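Local coordinates for protein nitrite oxidoreductase subunit A (PDB 7B04) that is a molybdenum-containing subunit of the molybdopterin oxidoreductase family, similar to NarG, holding two MD1 molecules and an iron-sulfur cluster, at residues P696-I708 with I719-D733. Residues are numbered along the deposited sequence; the frame is centred on the assembly and turned at random.
Sequences PANSWVEFQEFEI and IWGKTGITPVYESKD. With MD1 (phosphoric acid 4-(2-amino-4-oxo-3,4,5,6,-tetrahydro-pteridin-6-yl)-2-hydroxy-3,4-dimercapto-but-3-en-yl ester guanylate ester), chain C.
Phe703 and Trp720 meet as two flat rings slid apart: the Phe703 ring and the five-membered ring of Trp720 lie 30° from parallel, their centroids 5.0 Å apart, so they barely overlap. An indole suits this place because its broad surface also receives Glu707 CB over one face of the six-membered ring, while its NE1 makes a weak hydrogen bond to Trp700 O at the ring edge. Glu702 reaches across with its chain extended beyond CG (chi2 160°), and its OE2 accepts a nearly straight hydrogen bond from Val728 N, 2.9 Å away. On the outer side, Lys722 lays its CD over the face of Phe706 in a CH-pi contact, 4.0 Å from the ring centroid. The loop 697-706 enters the antiparallel hairpin of strands 707-709 and 716-720, where Glu707 and Trp720 form a hydrogen-bonded pair, and 721-733 leaves it; Glu702 and Lys722 tie the two loops together. The first of these loops lines part of the MD1 pocket: Trp700 CZ2 lies 3.6 Å from N7 of MD1, and Phe703 turns its edge to O6. Further out, Asp733 OD1 accepts Gln704 N, and Glu702 OE1 takes Ser699 N and Ser699 OG from opposite faces of its carboxylate plane. Arg130 forms a salt bridge with that same oxygen, which probably favours the charged carboxylate. Gly721 adopts backbone angles, with a positive phi of 151°, that call for glycine.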
ATOM      1  N   PRO B 696      19.847   6.086 -16.128  1.00 26.09           N
ATOM      2  CA  PRO B 696      18.740   6.815 -15.493  1.00 25.74           C
ATOM      3  C   PRO B 696      17.686   7.186 -16.525  1.00 23.43           C
ATOM      4  O   PRO B 696      17.968   7.885 -17.500  1.00 22.80           O
ATOM      5  CB  PRO B 696      19.422   8.053 -14.901  1.00 25.76           C
ATOM      6  CG  PRO B 696      20.627   8.251 -15.749  1.00 24.90           C
ATOM      7  CD  PRO B 696      21.084   6.884 -16.172  1.00 24.18           C
ATOM      8  N   ALA B 697      16.473   6.700 -16.307  1.00 23.36           N
ATOM      9  CA  ALA B 697      15.340   6.981 -17.170  1.00 23.64           C
ATOM     10  C   ALA B 697      14.438   8.036 -16.545  1.00 29.41           C
ATOM     11  O   ALA B 697      14.510   8.327 -15.350  1.00 45.43           O
ATOM     12  CB  ALA B 697      14.540   5.709 -17.436  1.00 26.99           C
ATOM     13  N   ASN B 698      13.579   8.608 -17.380  1.00 21.79           N
ATOM     14  CA  ASN B 698      12.598   9.572 -16.911  1.00 24.34           C
ATOM     15  C   ASN B 698      11.430   8.846 -16.255  1.00 31.47           C
ATOM     16  O   ASN B 698      10.934   7.848 -16.786  1.00 33.22           O
ATOM     17  CB  ASN B 698      12.098  10.426 -18.074  1.00 26.55           C
ATOM     18  CG  ASN B 698      13.074  11.520 -18.455  1.00 29.46           C
ATOM     19  OD1 ASN B 698      13.725  12.111 -17.596  1.00 28.59           O
ATOM     20  ND2 ASN B 698      13.164  11.807 -19.749  1.00 31.72           N
ATOM     21  N   SER B 699      11.001   9.338 -15.096  1.00 26.98           N
ATOM     22  CA  SER B 699       9.828   8.777 -14.446  1.00 26.39           C
ATOM     23  C   SER B 699       8.571   9.204 -15.203  1.00 27.93           C
ATOM     24  O   SER B 699       8.629   9.935 -16.196  1.00 31.46           O
ATOM     25  CB  SER B 699       9.773   9.215 -12.983  1.00 28.73           C
ATOM     26  OG  SER B 699       9.602  10.617 -12.876  1.00 29.34           O
ATOM     27  N   TRP B 700       7.411   8.744 -14.727  1.00 28.68           N
ATOM     28  CA  TRP B 700       6.172   9.019 -15.446  1.00 29.46           C
ATOM     29  C   TRP B 700       5.841  10.504 -15.480  1.00 25.33           C
ATOM     30  O   TRP B 700       5.084  10.937 -16.356  1.00 28.84           O
ATOM     31  CB  TRP B 700       5.002   8.245 -14.835  1.00 28.55           C
ATOM     32  CG  TRP B 700       5.292   6.805 -14.589  1.00 25.68           C
ATOM     33  CD1 TRP B 700       5.670   5.872 -15.510  1.00 30.99           C
ATOM     34  CD2 TRP B 700       5.212   6.125 -13.336  1.00 26.80           C
ATOM     35  NE1 TRP B 700       5.839   4.651 -14.902  1.00 33.06           N
ATOM     36  CE2 TRP B 700       5.561   4.781 -13.567  1.00 30.65           C
ATOM     37  CE3 TRP B 700       4.880   6.522 -12.038  1.00 24.56           C
ATOM     38  CZ2 TRP B 700       5.592   3.835 -12.549  1.00 33.48           C
ATOM     39  CZ3 TRP B 700       4.910   5.583 -11.030  1.00 27.26           C
ATOM     40  CH2 TRP B 700       5.263   4.257 -11.290  1.00 29.39           C
ATOM     41  N   VAL B 701       6.391  11.295 -14.554  1.00 23.72           N
ATOM     42  CA  VAL B 701       6.127  12.732 -14.544  1.00 28.97           C
ATOM     43  C   VAL B 701       7.189  13.533 -15.277  1.00 25.59           C
ATOM     44  O   VAL B 701       7.020  14.751 -15.449  1.00 29.47           O
ATOM     45  CB  VAL B 701       6.024  13.286 -13.108  1.00 26.17           C
ATOM     46  CG1 VAL B 701       4.861  12.656 -12.384  1.00 20.35           C
ATOM     47  CG2 VAL B 701       7.323  13.052 -12.354  1.00 25.64           C
ATOM     48  N   GLU B 702       8.277  12.904 -15.712  1.00 24.34           N
ATOM     49  CA  GLU B 702       9.311  13.600 -16.465  1.00 28.22           C
ATOM     50  C   GLU B 702       9.457  13.034 -17.871  1.00 30.67           C
ATOM     51  O   GLU B 702      10.548  13.028 -18.438  1.00 30.11           O
ATOM     52  CB  GLU B 702      10.656  13.537 -15.745  1.00 22.16           C
ATOM     53  CG  GLU B 702      10.571  13.429 -14.238  1.00 24.07           C
ATOM     54  CD  GLU B 702      11.857  12.904 -13.636  1.00 22.81           C
ATOM     55  OE1 GLU B 702      11.969  11.675 -13.449  1.00 25.60           O
ATOM     56  OE2 GLU B 702      12.764  13.717 -13.365  1.00 17.79           O
ATOM     57  N   PHE B 703       8.358  12.605 -18.484  1.00 34.20           N
ATOM     58  CA  PHE B 703       8.451  12.024 -19.815  1.00 25.62           C
ATOM     59  C   PHE B 703       8.571  13.155 -20.825  1.00 31.56           C
ATOM     60  O   PHE B 703       7.766  14.090 -20.817  1.00 38.25           O
ATOM     61  CB  PHE B 703       7.221  11.171 -20.128  1.00 28.35           C
ATOM     62  CG  PHE B 703       7.310   9.751 -19.638  1.00 26.37           C
ATOM     63  CD1 PHE B 703       8.506   9.223 -19.187  1.00 25.98           C
ATOM     64  CD2 PHE B 703       6.191   8.938 -19.651  1.00 24.54           C
ATOM     65  CE1 PHE B 703       8.576   7.913 -18.745  1.00 27.46           C
ATOM     66  CE2 PHE B 703       6.256   7.631 -19.211  1.00 21.04           C
ATOM     67  CZ  PHE B 703       7.449   7.118 -18.757  1.00 25.93           C
ATOM     68  N   GLN B 704       9.603  13.096 -21.665  1.00 30.36           N
ATOM     69  CA  GLN B 704       9.775  14.041 -22.760  1.00 29.14           C
ATOM     70  C   GLN B 704       9.290  13.483 -24.092  1.00 31.91           C
ATOM     71  O   GLN B 704       9.634  14.026 -25.148  1.00 32.12           O
ATOM     72  CB  GLN B 704      11.242  14.457 -22.862  1.00 32.16           C
ATOM     73  CG  GLN B 704      11.680  15.449 -21.802  1.00 27.94           C
ATOM     74  CD  GLN B 704      13.184  15.463 -21.614  1.00 31.97           C
ATOM     75  OE1 GLN B 704      13.873  14.501 -21.956  1.00 38.57           O
ATOM     76  NE2 GLN B 704      13.702  16.560 -21.079  1.00 35.72           N
ATOM     77  N   GLU B 705       8.488  12.422 -24.062  1.00 33.47           N
ATOM     78  CA  GLU B 705       7.940  11.814 -25.265  1.00 31.22           C
ATOM     79  C   GLU B 705       6.701  11.035 -24.850  1.00 29.61           C
ATOM     80  O   GLU B 705       6.577  10.606 -23.699  1.00 30.01           O
ATOM     81  CB  GLU B 705       8.990  10.920 -25.945  1.00 29.05           C
ATOM     82  CG  GLU B 705       8.526  10.086 -27.132  1.00 23.91           C
ATOM     83  CD  GLU B 705       8.192  10.921 -28.352  1.00 37.26           C
ATOM     84  OE1 GLU B 705       7.046  11.406 -28.448  1.00 39.94           O
ATOM     85  OE2 GLU B 705       9.078  11.092 -29.217  1.00 43.57           O
ATOM     86  N   PHE B 706       5.788  10.846 -25.798  1.00 25.62           N
ATOM     87  CA  PHE B 706       4.508  10.236 -25.467  1.00 25.08           C
ATOM     88  C   PHE B 706       4.658   8.735 -25.242  1.00 26.82           C
ATOM     89  O   PHE B 706       5.577   8.092 -25.757  1.00 30.29           O
ATOM     90  CB  PHE B 706       3.485  10.508 -26.568  1.00 25.83           C
ATOM     91  CG  PHE B 706       3.208  11.968 -26.781  1.00 32.85           C
ATOM     92  CD1 PHE B 706       2.573  12.711 -25.800  1.00 33.08           C
ATOM     93  CD2 PHE B 706       3.573  12.594 -27.960  1.00 32.70           C
ATOM     94  CE1 PHE B 706       2.318  14.055 -25.985  1.00 30.59           C
ATOM     95  CE2 PHE B 706       3.314  13.937 -28.155  1.00 32.65           C
ATOM     96  CZ  PHE B 706       2.682  14.667 -27.167  1.00 30.54           C
ATOM     97  N   GLU B 707       3.744   8.179 -24.448  1.00 21.95           N
ATOM     98  CA  GLU B 707       3.772   6.761 -24.127  1.00 32.01           C
ATOM     99  C   GLU B 707       2.357   6.208 -24.040  1.00 35.56           C
ATOM    100  O   GLU B 707       1.422   6.904 -23.637  1.00 29.85           O
ATOM    101  CB  GLU B 707       4.516   6.505 -22.812  1.00 39.98           C
ATOM    102  CG  GLU B 707       4.876   5.056 -22.616  1.00 30.31           C
ATOM    103  CD  GLU B 707       5.811   4.555 -23.698  1.00 38.96           C
ATOM    104  OE1 GLU B 707       6.734   5.302 -24.079  1.00 48.70           O
ATOM    105  OE2 GLU B 707       5.607   3.430 -24.193  1.00 42.07           O
ATOM    106  N   ILE B 708       2.219   4.937 -24.411  1.00 37.83           N
ATOM    107  CA  ILE B 708       0.935   4.253 -24.502  1.00 31.51           C
ATOM    108  C   ILE B 708       0.906   3.118 -23.486  1.00 30.06           C
ATOM    109  O   ILE B 708       1.919   2.444 -23.268  1.00 34.23           O
ATOM    110  CB  ILE B 708       0.692   3.720 -25.931  1.00 29.65           C
ATOM    111  CG1 ILE B 708      -0.583   2.877 -26.001  1.00 33.64           C
ATOM    112  CG2 ILE B 708       1.890   2.914 -26.414  1.00 36.96           C
ATOM    113  CD1 ILE B 708      -1.840   3.661 -25.750  1.00 28.31           C
ATOM    114  N   ILE B 719      -2.656   7.685 -22.642  1.00 26.82           N
ATOM    115  CA  ILE B 719      -1.473   8.171 -23.349  1.00 28.47           C
ATOM    116  C   ILE B 719      -1.030   9.454 -22.661  1.00 28.44           C
ATOM    117  O   ILE B 719      -1.854  10.344 -22.412  1.00 29.27           O
ATOM    118  CB  ILE B 719      -1.734   8.436 -24.844  1.00 24.58           C
ATOM    119  CG1 ILE B 719      -2.428   7.246 -25.509  1.00 23.51           C
ATOM    120  CG2 ILE B 719      -0.421   8.707 -25.558  1.00 22.25           C
ATOM    121  CD1 ILE B 719      -2.478   7.335 -27.033  1.00 21.08           C
ATOM    122  N   TRP B 720       0.254   9.532 -22.314  1.00 29.03           N
ATOM    123  CA  TRP B 720       0.749  10.678 -21.567  1.00 31.70           C
ATOM    124  C   TRP B 720       2.205  10.959 -21.932  1.00 27.27           C
ATOM    125  O   TRP B 720       2.897  10.138 -22.547  1.00 31.50           O
ATOM    126  CB  TRP B 720       0.589  10.458 -20.069  1.00 30.39           C
ATOM    127  CG  TRP B 720       1.616   9.585 -19.457  1.00 30.29           C
ATOM    128  CD1 TRP B 720       2.678   9.983 -18.704  1.00 30.14           C
ATOM    129  CD2 TRP B 720       1.688   8.156 -19.537  1.00 33.23           C
ATOM    130  NE1 TRP B 720       3.400   8.890 -18.296  1.00 29.41           N
ATOM    131  CE2 TRP B 720       2.817   7.756 -18.799  1.00 29.93           C
ATOM    132  CE3 TRP B 720       0.909   7.178 -20.158  1.00 32.28           C
ATOM    133  CZ2 TRP B 720       3.186   6.424 -18.661  1.00 31.82           C
ATOM    134  CZ3 TRP B 720       1.281   5.853 -20.022  1.00 30.48           C
ATOM    135  CH2 TRP B 720       2.408   5.488 -19.279  1.00 36.40           C
ATOM    136  N   GLY B 721       2.630  12.176 -21.624  1.00 24.89           N
ATOM    137  CA  GLY B 721       4.000  12.625 -21.807  1.00 28.05           C
ATOM    138  C   GLY B 721       4.114  14.117 -22.055  1.00 32.08           C
ATOM    139  O   GLY B 721       3.168  14.782 -22.474  1.00 33.93           O
ATOM    140  N   LYS B 722       5.325  14.635 -21.879  1.00 26.85           N
ATOM    141  CA  LYS B 722       5.747  16.017 -22.091  1.00 25.44           C
ATOM    142  C   LYS B 722       4.979  17.059 -21.304  1.00 34.81           C
ATOM    143  O   LYS B 722       5.246  18.254 -21.484  1.00 37.75           O
ATOM    144  CB  LYS B 722       5.629  16.431 -23.561  1.00 30.49           C
ATOM    145  CG  LYS B 722       6.043  15.416 -24.597  1.00 35.85           C
ATOM    146  CD  LYS B 722       5.706  15.999 -25.962  1.00 37.94           C
ATOM    147  CE  LYS B 722       6.482  15.323 -27.067  1.00 39.16           C
ATOM    148  NZ  LYS B 722       6.196  15.936 -28.399  1.00 37.41           N
ATOM    149  N   THR B 723       4.074  16.672 -20.414  1.00 29.71           N
ATOM    150  CA  THR B 723       3.236  17.646 -19.723  1.00 24.78           C
ATOM    151  C   THR B 723       3.601  17.809 -18.251  1.00 24.28           C
ATOM    152  O   THR B 723       2.943  18.575 -17.533  1.00 24.19           O
ATOM    153  CB  THR B 723       1.765  17.254 -19.870  1.00 31.40           C
ATOM    154  OG1 THR B 723       0.915  18.331 -19.444  1.00 43.96           O
ATOM    155  CG2 THR B 723       1.473  16.019 -19.048  1.00 30.27           C
ATOM    156  N   GLY B 724       4.629  17.117 -17.785  1.00 36.73           N
ATOM    157  CA  GLY B 724       5.019  17.147 -16.379  1.00 31.33           C
ATOM    158  C   GLY B 724       6.140  18.131 -16.110  1.00 30.75           C
ATOM    159  O   GLY B 724       6.174  19.242 -16.657  1.00 32.13           O
ATOM    160  N   ILE B 725       7.093  17.703 -15.288  1.00 28.45           N
ATOM    161  CA  ILE B 725       8.219  18.528 -14.894  1.00 25.34           C
ATOM    162  C   ILE B 725       9.428  18.169 -15.748  1.00 24.83           C
ATOM    163  O   ILE B 725       9.508  17.094 -16.350  1.00 29.62           O
ATOM    164  CB  ILE B 725       8.545  18.371 -13.389  1.00 24.08           C
ATOM    165  CG1 ILE B 725       8.958  16.932 -13.074  1.00 22.22           C
ATOM    166  CG2 ILE B 725       7.354  18.791 -12.534  1.00 20.06           C
ATOM    167  CD1 ILE B 725       9.519  16.744 -11.674  1.00 13.29           C
ATOM    168  N   THR B 726      10.390  19.086 -15.796  1.00 16.04           N
ATOM    169  CA  THR B 726      11.638  18.804 -16.477  1.00 23.35           C
ATOM    170  C   THR B 726      12.427  17.770 -15.673  1.00 29.96           C
ATOM    171  O   THR B 726      12.284  17.689 -14.450  1.00 30.30           O
ATOM    172  CB  THR B 726      12.467  20.077 -16.654  1.00 28.83           C
ATOM    173  OG1 THR B 726      13.278  20.296 -15.493  1.00 35.34           O
ATOM    174  CG2 THR B 726      11.562  21.281 -16.873  1.00 32.30           C
ATOM    175  N   PRO B 727      13.234  16.948 -16.341  1.00 26.39           N
ATOM    176  CA  PRO B 727      13.987  15.909 -15.628  1.00 27.49           C
ATOM    177  C   PRO B 727      14.803  16.482 -14.480  1.00 30.22           C
ATOM    178  O   PRO B 727      15.571  17.432 -14.648  1.00 28.11           O
ATOM    179  CB  PRO B 727      14.881  15.315 -16.720  1.00 29.44           C
ATOM    180  CG  PRO B 727      14.128  15.550 -17.978  1.00 35.72           C
ATOM    181  CD  PRO B 727      13.444  16.876 -17.797  1.00 27.05           C
ATOM    182  N   VAL B 728      14.623  15.888 -13.300  1.00 31.62           N
ATOM    183  CA  VAL B 728      15.299  16.371 -12.103  1.00 28.56           C
ATOM    184  C   VAL B 728      16.803  16.156 -12.219  1.00 28.04           C
ATOM    185  O   VAL B 728      17.601  16.998 -11.789  1.00 28.63           O
ATOM    186  CB  VAL B 728      14.716  15.679 -10.858  1.00 25.94           C
ATOM    187  CG1 VAL B 728      15.233  16.327  -9.607  1.00 26.74           C
ATOM    188  CG2 VAL B 728      13.199  15.734 -10.888  1.00 19.48           C
ATOM    189  N   TYR B 729      17.213  15.034 -12.808  1.00 24.21           N
ATOM    190  CA  TYR B 729      18.630  14.750 -12.989  1.00 28.43           C
ATOM    191  C   TYR B 729      18.924  14.409 -14.447  1.00 28.61           C
ATOM    192  O   TYR B 729      18.059  14.570 -15.315  1.00 27.05           O
ATOM    193  CB  TYR B 729      19.055  13.614 -12.060  1.00 29.92           C
ATOM    194  CG  TYR B 729      18.776  13.879 -10.592  1.00 26.60           C
ATOM    195  CD1 TYR B 729      19.607  14.699  -9.842  1.00 21.75           C
ATOM    196  CD2 TYR B 729      17.678  13.307  -9.958  1.00 27.55           C
ATOM    197  CE1 TYR B 729      19.356  14.944  -8.502  1.00 17.95           C
ATOM    198  CE2 TYR B 729      17.418  13.546  -8.619  1.00 24.70           C
ATOM    199  CZ  TYR B 729      18.262  14.364  -7.896  1.00 24.11           C
ATOM    200  OH  TYR B 729      18.010  14.605  -6.564  1.00 31.24           O
ATOM    201  N   GLU B 730      20.136  13.925 -14.725  1.00 22.64           N
ATOM    202  CA  GLU B 730      20.578  13.636 -16.091  1.00 24.10           C
ATOM    203  C   GLU B 730      19.949  12.334 -16.580  1.00 28.75           C
ATOM    204  O   GLU B 730      20.585  11.279 -16.654  1.00 32.22           O
ATOM    205  CB  GLU B 730      22.098  13.577 -16.159  1.00 24.18           C
ATOM    206  CG  GLU B 730      22.649  13.537 -17.573  1.00 27.53           C
ATOM    207  CD  GLU B 730      24.163  13.517 -17.611  1.00 32.29           C
ATOM    208  OE1 GLU B 730      24.786  13.442 -16.531  1.00 36.44           O
ATOM    209  OE2 GLU B 730      24.730  13.576 -18.723  1.00 25.71           O
ATOM    210  N   SER B 731      18.667  12.416 -16.919  1.00 27.74           N
ATOM    211  CA  SER B 731      17.900  11.261 -17.363  1.00 24.09           C
ATOM    212  C   SER B 731      17.403  11.461 -18.790  1.00 30.34           C
ATOM    213  O   SER B 731      17.287  12.588 -19.280  1.00 41.79           O
ATOM    214  CB  SER B 731      16.707  10.990 -16.437  1.00 32.20           C
ATOM    215  OG  SER B 731      15.718  11.995 -16.577  1.00 41.79           O
ATOM    216  N   LYS B 732      17.131  10.339 -19.456  1.00 27.03           N
ATOM    217  CA  LYS B 732      16.592  10.316 -20.807  1.00 23.52           C
ATOM    218  C   LYS B 732      15.356   9.434 -20.822  1.00 24.08           C
ATOM    219  O   LYS B 732      15.096   8.676 -19.883  1.00 23.51           O
ATOM    220  CB  LYS B 732      17.604   9.782 -21.826  1.00 21.20           C
ATOM    221  CG  LYS B 732      18.814  10.655 -22.090  1.00 19.51           C
ATOM    222  CD  LYS B 732      19.641  10.071 -23.234  1.00 21.82           C
ATOM    223  CE  LYS B 732      20.944  10.822 -23.442  1.00 11.33           C
ATOM    224  NZ  LYS B 732      20.729  12.210 -23.926  1.00 14.72           N
ATOM    225  N   ASP B 733      14.559   9.570 -21.875  1.00 23.53           N
ATOM    226  CA  ASP B 733      13.425   8.679 -22.042  1.00 24.60           C
ATOM    227  C   ASP B 733      13.936   7.307 -22.464  1.00 27.49           C
ATOM    228  O   ASP B 733      14.936   7.195 -23.174  1.00 31.60           O
ATOM    229  CB  ASP B 733      12.447   9.217 -23.096  1.00 31.96           C
ATOM    230  CG  ASP B 733      12.231  10.731 -22.998  1.00 38.59           C
ATOM    231  OD1 ASP B 733      11.114  11.174 -22.657  1.00 36.18           O
ATOM    232  OD2 ASP B 733      13.195  11.479 -23.270  1.00 38.30           O
TER
HETATM  233  PB  MD1 C5801       9.118  -6.246 -11.003  1.00 31.83           P
HETATM  234  O3B MD1 C5801       8.657  -5.186  -9.833  1.00 39.43           O
HETATM  235  O1B MD1 C5801      10.611  -6.440 -10.896  1.00 37.62           O
HETATM  236  O2B MD1 C5801       8.788  -5.661 -12.355  1.00 32.62           O
HETATM  237  O3A MD1 C5801       8.365  -7.711 -10.869  1.00 35.76           O
HETATM  238  C10 MD1 C5801       7.165  -7.866 -10.167  1.00 36.96           C
HETATM  239  C11 MD1 C5801       7.181  -9.233  -9.422  1.00 28.71           C
HETATM  240  O11 MD1 C5801       7.642  -8.996  -7.901  1.00 37.73           O
HETATM  241  C12 MD1 C5801       6.000  -9.846  -9.513  1.00 29.53           C
HETATM  242  S12 MD1 C5801       4.616  -8.968 -10.295  1.00 35.08           S
HETATM  243  C13 MD1 C5801       5.674 -11.285  -9.015  1.00 34.02           C
HETATM  244  S13 MD1 C5801       3.950 -11.785  -9.304  1.00 41.75           S
HETATM  245  C14 MD1 C5801       6.529 -12.258  -8.350  1.00 34.34           C
HETATM  246  N15 MD1 C5801       5.997 -12.314  -6.841  1.00 36.38           N
HETATM  247  C16 MD1 C5801       6.859 -12.914  -5.899  1.00 37.04           C
HETATM  248  C15 MD1 C5801       6.327 -13.247  -4.550  1.00 35.49           C
HETATM  249  O14 MD1 C5801       5.193 -13.017  -4.294  1.00 40.56           O
HETATM  250  N17 MD1 C5801       7.213 -13.869  -3.532  1.00 32.40           N
HETATM  251  C17 MD1 C5801       8.691 -14.162  -3.866  1.00 32.67           C
HETATM  252  N16 MD1 C5801       9.553 -14.773  -2.872  1.00 39.15           N
HETATM  253  N18 MD1 C5801       9.243 -13.832  -5.231  1.00 30.24           N
HETATM  254  C20 MD1 C5801       8.403 -13.232  -6.235  1.00 35.47           C
HETATM  255  N8  MD1 C5801       8.969 -12.938  -7.485  1.00 34.49           N
HETATM  256  C7  MD1 C5801       8.022 -12.185  -8.530  1.00 32.64           C
HETATM  257  PA  MD1 C5801       9.110  -3.599  -9.818  1.00 29.31           P
HETATM  258  O1A MD1 C5801       8.080  -2.765  -9.096  1.00 40.43           O
HETATM  259  O2A MD1 C5801      10.424  -3.511  -9.100  1.00 24.53           O
HETATM  260  O5' MD1 C5801       9.377  -2.972 -11.316  1.00 41.24           O
HETATM  261  C5' MD1 C5801       9.534  -1.582 -11.380  1.00 40.91           C
HETATM  262  C4' MD1 C5801      11.053  -1.195 -11.416  1.00 31.61           C
HETATM  263  O4' MD1 C5801      11.310  -0.210 -12.593  1.00 37.01           O
HETATM  264  C1' MD1 C5801      11.434   1.196 -11.933  1.00 37.38           C
HETATM  265  N9  MD1 C5801      10.582   2.195 -12.635  1.00 30.30           N
HETATM  266  C4  MD1 C5801      10.891   2.537 -13.874  1.00 24.11           C
HETATM  267  N3  MD1 C5801      11.989   2.089 -14.769  1.00 34.82           N
HETATM  268  C2  MD1 C5801      12.090   2.641 -16.113  1.00 33.21           C
HETATM  269  N2  MD1 C5801      13.160   2.200 -16.978  1.00 36.02           N
HETATM  270  N1  MD1 C5801      11.139   3.614 -16.587  1.00 26.23           N
HETATM  271  C6  MD1 C5801      10.086   4.039 -15.721  1.00 34.93           C
HETATM  272  O6  MD1 C5801       9.302   4.839 -16.104  1.00 35.33           O
HETATM  273  C5  MD1 C5801       9.982   3.456 -14.305  1.00 28.57           C
HETATM  274  N7  MD1 C5801       9.125   3.666 -13.311  1.00 33.95           N
HETATM  275  C8  MD1 C5801       9.488   2.889 -12.267  1.00 39.82           C
HETATM  276  C2' MD1 C5801      11.067   1.047 -10.722  1.00 38.23           C
HETATM  277  O2' MD1 C5801      11.841   1.924  -9.851  1.00 30.80           O
HETATM  278  C3' MD1 C5801      11.378  -0.541 -10.367  1.00 38.58           C
HETATM  279  O3' MD1 C5801      12.798  -0.698 -10.079  1.00 28.79           O